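Local coordinates for GTPase activator-like protein (Chaetomium thermophilum, PDB 5HIU), which is probably a GTPase activator, the fungal counterpart of TSC2, represented here by its all-helical N-terminal part, at residues I217-S222 with I252-S257; H259-S264 with D311-L316. All blocks are in the same frame, centred on the assembly; numbering follows the deposited sequence.

Interaction 1 (I217-S222 with I252-S257); sequences ICMLTS and IQVLSS
Val254 presents its two methyls to two consecutive side chains, CG1 meeting Cys218 and CG2 meeting Met219. The split follows from its first torsion: with CG1 anti to the backbone N (chi1 166°), CG2 lies anti to the carbonyl carbon, and each branch has a different nearest partner. Val254 CG1 lies 3.4 Å from Cys218 CB and 3.7 Å from Cys218 SG, a close fit alongside the cysteine. Val254 CG2 lies 3.9 Å from Met219 CG. The CB of Met219 does not point at the other helix, but the chain bends at both chi2 (-49°) and chi3 (-67°), which brings Met219 SD to 4.0 Å from Val254 CG2; the Met219 and Val254 side chains run past one another in opposite senses. No hydrogen bond joins the segments, so the evidence is for apolar packing between helices 204-219 and 245-261 of an all-helical solenoid, with helix 224-240 between them in sequence. Leu227 and Cys230 of that intervening helix also touch Cys218, whereas Arg310 of helix 302-322 touches Met219. Cys218 and Val254 are buried; Met219 stands at the exposed margin. One turn beyond Val254, Ser257 turns its hydroxyl back onto its own helix: Ser257 OG donates to Gln253 O over 2.9 Å, from the face of the carbonyl plane opposite to that used by Ser257 N, giving this oxygen two donors.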
loop_
_atom_site.group_PDB
_atom_site.type_symbol
_atom_site.label_atom_id
_atom_site.label_comp_id
_atom_site.label_asym_id
_atom_site.label_seq_id
_atom_site.Cartn_x
_atom_site.Cartn_y
_atom_site.Cartn_z
ATOM N N ILE A 217 -6.029 5.068 -4.511
ATOM C CA ILE A 217 -6.808 3.879 -4.233
ATOM C C ILE A 217 -6.846 3.574 -2.737
ATOM O O ILE A 217 -7.880 3.189 -2.207
ATOM C CB ILE A 217 -6.270 2.695 -5.031
ATOM C CG1 ILE A 217 -6.512 2.954 -6.524
ATOM C CG2 ILE A 217 -6.931 1.398 -4.609
ATOM C CD1 ILE A 217 -5.657 2.090 -7.423
ATOM N N CYS A 218 -5.731 3.776 -2.052
ATOM C CA CYS A 218 -5.686 3.600 -0.614
ATOM C C CYS A 218 -6.701 4.470 0.114
ATOM O O CYS A 218 -7.443 4.001 0.968
ATOM C CB CYS A 218 -4.294 3.906 -0.089
ATOM S SG CYS A 218 -3.139 2.528 -0.273
ATOM N N MET A 219 -6.766 5.741 -0.241
ATOM C CA MET A 219 -7.617 6.655 0.489
ATOM C C MET A 219 -9.052 6.639 0.033
ATOM O O MET A 219 -9.870 7.351 0.592
ATOM C CB MET A 219 -7.041 8.068 0.421
ATOM C CG MET A 219 -5.676 8.173 1.085
ATOM S SD MET A 219 -5.625 7.429 2.739
ATOM C CE MET A 219 -6.720 8.594 3.552
ATOM N N LEU A 220 -9.394 5.863 -0.982
ATOM C CA LEU A 220 -10.798 5.784 -1.358
ATOM C C LEU A 220 -11.031 4.472 -1.990
ATOM O O LEU A 220 -10.849 4.318 -3.169
ATOM C CB LEU A 220 -11.218 6.944 -2.271
ATOM C CG LEU A 220 -10.434 7.274 -3.546
ATOM C CD1 LEU A 220 -11.021 6.604 -4.776
ATOM C CD2 LEU A 220 -10.438 8.771 -3.775
ATOM N N THR A 221 -11.357 3.483 -1.187
ATOM C CA THR A 221 -11.717 2.190 -1.726
ATOM C C THR A 221 -12.558 1.506 -0.692
ATOM O O THR A 221 -12.258 1.548 0.501
ATOM C CB THR A 221 -10.489 1.340 -2.090
ATOM O OG1 THR A 221 -10.909 0.073 -2.601
ATOM C CG2 THR A 221 -9.601 1.111 -0.888
ATOM N N SER A 222 -13.629 0.883 -1.156
ATOM C CA SER A 222 -14.600 0.288 -0.263
ATOM C C SER A 222 -14.138 -1.097 0.161
ATOM O O SER A 222 -14.731 -1.684 1.061
ATOM C CB SER A 222 -15.980 0.259 -0.940
ATOM O OG SER A 222 -15.916 -0.103 -2.312
ATOM N N ILE A 252 3.959 7.565 4.008
ATOM C CA ILE A 252 3.848 7.538 5.456
ATOM C C ILE A 252 2.466 8.003 5.906
ATOM O O ILE A 252 1.826 7.326 6.734
ATOM C CB ILE A 252 4.960 8.361 6.153
ATOM C CG1 ILE A 252 6.355 7.807 5.828
ATOM C CG2 ILE A 252 4.776 8.340 7.656
ATOM C CD1 ILE A 252 6.541 6.325 6.124
ATOM N N GLN A 253 1.990 9.134 5.376
ATOM C CA GLN A 253 0.598 9.530 5.631
ATOM C C GLN A 253 -0.313 8.328 5.428
ATOM O O GLN A 253 -1.054 7.927 6.335
ATOM C CB GLN A 253 0.121 10.643 4.701
ATOM C CG GLN A 253 0.434 12.044 5.172
ATOM C CD GLN A 253 -0.454 13.085 4.516
ATOM O OE1 GLN A 253 -0.837 12.944 3.354
ATOM N NE2 GLN A 253 -0.779 14.145 5.254
ATOM N N VAL A 254 -0.255 7.737 4.243
ATOM C CA VAL A 254 -1.288 6.778 3.902
ATOM C C VAL A 254 -1.145 5.546 4.756
ATOM O O VAL A 254 -2.124 5.088 5.354
ATOM C CB VAL A 254 -1.300 6.436 2.406
ATOM C CG1 VAL A 254 -2.139 5.203 2.133
ATOM C CG2 VAL A 254 -1.834 7.619 1.623
ATOM N N LEU A 255 0.068 5.013 4.813
ATOM C CA LEU A 255 0.373 3.824 5.647
ATOM C C LEU A 255 0.129 4.024 7.145
ATOM O O LEU A 255 -0.384 3.120 7.803
ATOM C CB LEU A 255 1.823 3.438 5.494
ATOM C CG LEU A 255 2.199 2.974 4.121
ATOM C CD1 LEU A 255 3.686 3.212 3.911
ATOM C CD2 LEU A 255 1.829 1.513 3.985
ATOM N N SER A 256 0.504 5.191 7.669
ATOM C CA SER A 256 0.259 5.506 9.080
ATOM C C SER A 256 -1.218 5.555 9.377
ATOM O O SER A 256 -1.654 5.193 10.452
ATOM C CB SER A 256 0.885 6.839 9.479
ATOM O OG SER A 256 2.274 6.667 9.704
ATOM N N SER A 257 -1.985 5.998 8.399
ATOM C CA SER A 257 -3.417 6.071 8.549
ATOM C C SER A 257 -4.033 4.679 8.501
ATOM O O SER A 257 -4.881 4.347 9.312
ATOM C CB SER A 257 -3.991 7.013 7.492
ATOM O OG SER A 257 -3.518 8.343 7.740
#

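Interaction 2 (H259-S264 with D311-L316); sequences HCLVPS and DVRGAL
Cys260 lays its sulfur over one face of the Arg313 guanidinium, 4.0 Å above the plane and displaced toward the rim. It gets there because SG is anti to the backbone N (chi1 -169°), which carries the sulfur across to helix 302-322. Cys260 SG also lies 3.6 Å from Arg313 O, so one arginine meets the cysteine with both its backbone and its side chain. Behind the sulfur, Cys260 CB rests 3.9 Å from Gly314 CA. The CA atoms of Cys260 and Gly314 are 5.1 Å apart, the closest pair of CA atoms across the contact, and no side chain stands on the glycine to separate them. Leu261 adds a second touch, a methyl against a guanidinium nitrogen: its CD2 comes within 3.4 Å of Arg313 NH1, obliquely to the guanidinium, and the two side chains cross at about a right angle. Arg313 runs extended through chi2 and then bends at chi3 (54°), which turns the guanidinium back toward Cys260 and Leu261. This is helix-to-helix packing in the solenoid, between the last turn of helix 245-261 and the middle of helix 302-322; Val262 is the first residue to leave helical geometry. Gln266 of helix 266-277 hydrogen-bonds His259 O through its NE2, and Ser317, one turn on from Arg313 in helix 302-322, also touches Cys260. No hydrogen bond or salt bridge crosses between the segments: the cationic group is engaged by a polarisable sulfur and a methyl, which points to dispersion as the main attraction, perhaps with some polarisation of the thiol by the nearby positive charge.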
loop_
_atom_site.group_PDB
_atom_site.type_symbol
_atom_site.label_atom_id
_atom_site.label_comp_id
_atom_site.label_asym_id
_atom_site.label_seq_id
_atom_site.Cartn_x
_atom_site.Cartn_y
_atom_site.Cartn_z
ATOM N N HIS A 259 -2.563 1.950 9.183
ATOM C CA HIS A 259 -2.035 1.355 10.409
ATOM C C HIS A 259 -2.913 1.629 11.592
ATOM O O HIS A 259 -3.208 0.739 12.379
ATOM C CB HIS A 259 -0.669 1.945 10.709
ATOM C CG HIS A 259 -0.051 1.428 11.960
ATOM N ND1 HIS A 259 0.288 0.104 12.131
ATOM C CD2 HIS A 259 0.331 2.065 13.087
ATOM C CE1 HIS A 259 0.835 -0.056 13.321
ATOM N NE2 HIS A 259 0.864 1.118 13.925
ATOM N N CYS A 260 -3.296 2.886 11.724
ATOM C CA CYS A 260 -4.135 3.288 12.808
ATOM C C CYS A 260 -5.577 2.867 12.554
ATOM O O CYS A 260 -6.133 2.072 13.312
ATOM C CB CYS A 260 -4.052 4.788 12.996
ATOM S SG CYS A 260 -4.833 5.224 14.541
ATOM N N LEU A 261 -6.147 3.369 11.455
ATOM C CA LEU A 261 -7.595 3.309 11.202
ATOM C C LEU A 261 -8.139 1.980 10.720
ATOM O O LEU A 261 -9.317 1.765 10.858
ATOM C CB LEU A 261 -8.009 4.374 10.181
ATOM C CG LEU A 261 -7.642 5.817 10.542
ATOM C CD1 LEU A 261 -7.963 6.777 9.414
ATOM C CD2 LEU A 261 -8.363 6.250 11.798
ATOM N N VAL A 262 -7.316 1.104 10.142
ATOM C CA VAL A 262 -7.813 -0.160 9.587
ATOM C C VAL A 262 -7.201 -1.328 10.334
ATOM O O VAL A 262 -6.368 -2.037 9.804
ATOM C CB VAL A 262 -7.538 -0.302 8.076
ATOM C CG1 VAL A 262 -8.182 -1.577 7.537
ATOM C CG2 VAL A 262 -8.083 0.902 7.329
ATOM N N PRO A 263 -7.667 -1.571 11.553
ATOM C CA PRO A 263 -7.003 -2.498 12.462
ATOM C C PRO A 263 -6.659 -3.853 11.854
ATOM O O PRO A 263 -5.605 -4.389 12.160
ATOM C CB PRO A 263 -8.022 -2.654 13.616
ATOM C CG PRO A 263 -9.328 -2.202 13.059
ATOM C CD PRO A 263 -8.970 -1.128 12.078
ATOM N N SER A 264 -7.526 -4.392 10.997
ATOM C CA SER A 264 -7.291 -5.705 10.376
ATOM C C SER A 264 -6.065 -5.763 9.452
ATOM O O SER A 264 -5.638 -6.846 9.078
ATOM C CB SER A 264 -8.511 -6.119 9.556
ATOM O OG SER A 264 -8.567 -5.382 8.343
ATOM N N ASP A 311 -3.885 12.441 10.372
ATOM C CA ASP A 311 -2.431 12.306 10.322
ATOM C C ASP A 311 -1.804 12.181 11.706
ATOM O O ASP A 311 -0.894 11.374 11.914
ATOM C CB ASP A 311 -1.782 13.509 9.618
ATOM C CG ASP A 311 -2.260 13.696 8.182
ATOM O OD1 ASP A 311 -2.507 12.695 7.458
ATOM O OD2 ASP A 311 -2.375 14.867 7.770
ATOM N N VAL A 312 -2.277 12.994 12.642
ATOM C CA VAL A 312 -1.720 13.000 13.987
ATOM C C VAL A 312 -1.922 11.665 14.700
ATOM O O VAL A 312 -0.980 11.144 15.290
ATOM C CB VAL A 312 -2.303 14.143 14.836
ATOM C CG1 VAL A 312 -1.831 14.029 16.276
ATOM C CG2 VAL A 312 -1.887 15.487 14.259
ATOM N N ARG A 313 -3.130 11.110 14.636
ATOM C CA ARG A 313 -3.432 9.854 15.323
ATOM C C ARG A 313 -2.624 8.684 14.783
ATOM O O ARG A 313 -2.383 7.697 15.496
ATOM C CB ARG A 313 -4.892 9.476 15.159
ATOM C CG ARG A 313 -5.907 10.488 15.659
ATOM C CD ARG A 313 -7.288 9.880 15.537
ATOM N NE ARG A 313 -7.348 8.583 16.219
ATOM C CZ ARG A 313 -8.135 7.566 15.869
ATOM N NH1 ARG A 313 -8.957 7.657 14.822
ATOM N NH2 ARG A 313 -8.090 6.434 16.568
ATOM N N GLY A 314 -2.264 8.764 13.508
ATOM C CA GLY A 314 -1.525 7.696 12.874
ATOM C C GLY A 314 -0.096 7.759 13.329
ATOM O O GLY A 314 0.461 6.750 13.756
ATOM N N ALA A 315 0.475 8.963 13.218
ATOM C CA ALA A 315 1.820 9.291 13.705
ATOM C C ALA A 315 2.037 8.782 15.114
ATOM O O ALA A 315 3.090 8.245 15.424
ATOM C CB ALA A 315 2.057 10.792 13.668
ATOM N N LEU A 316 1.038 8.950 15.964
ATOM C CA LEU A 316 1.094 8.425 17.316
ATOM C C LEU A 316 1.226 6.910 17.286
ATOM O O LEU A 316 2.055 6.325 17.979
ATOM C CB LEU A 316 -0.176 8.809 18.095
ATOM C CG LEU A 316 -0.153 10.056 18.993
ATOM C CD1 LEU A 316 0.611 11.238 18.410
ATOM C CD2 LEU A 316 -1.583 10.460 19.329
#

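In the fold
From the N terminus, the chain passes through helix 204-219, takes in helix 224-240, and closes its first loop when helix 245-261 comes back in interaction 1, with 29 residues between the segments. Interaction 2 opens only after that closure, near the end of helix 245-261, and closes 46 residues later on helix 302-322, having passed helices 266-277 and 281-294. The two are therefore in series, neither nested nor crossing, and share helix 245-261 as a common member. Their centres are 10 Å apart, and they touch directly: Gln253 NE2 lies 3.1 Å from Asp311 OD2. Together they link helices 204-219, 245-261 and 302-322 across the middle of the solenoid.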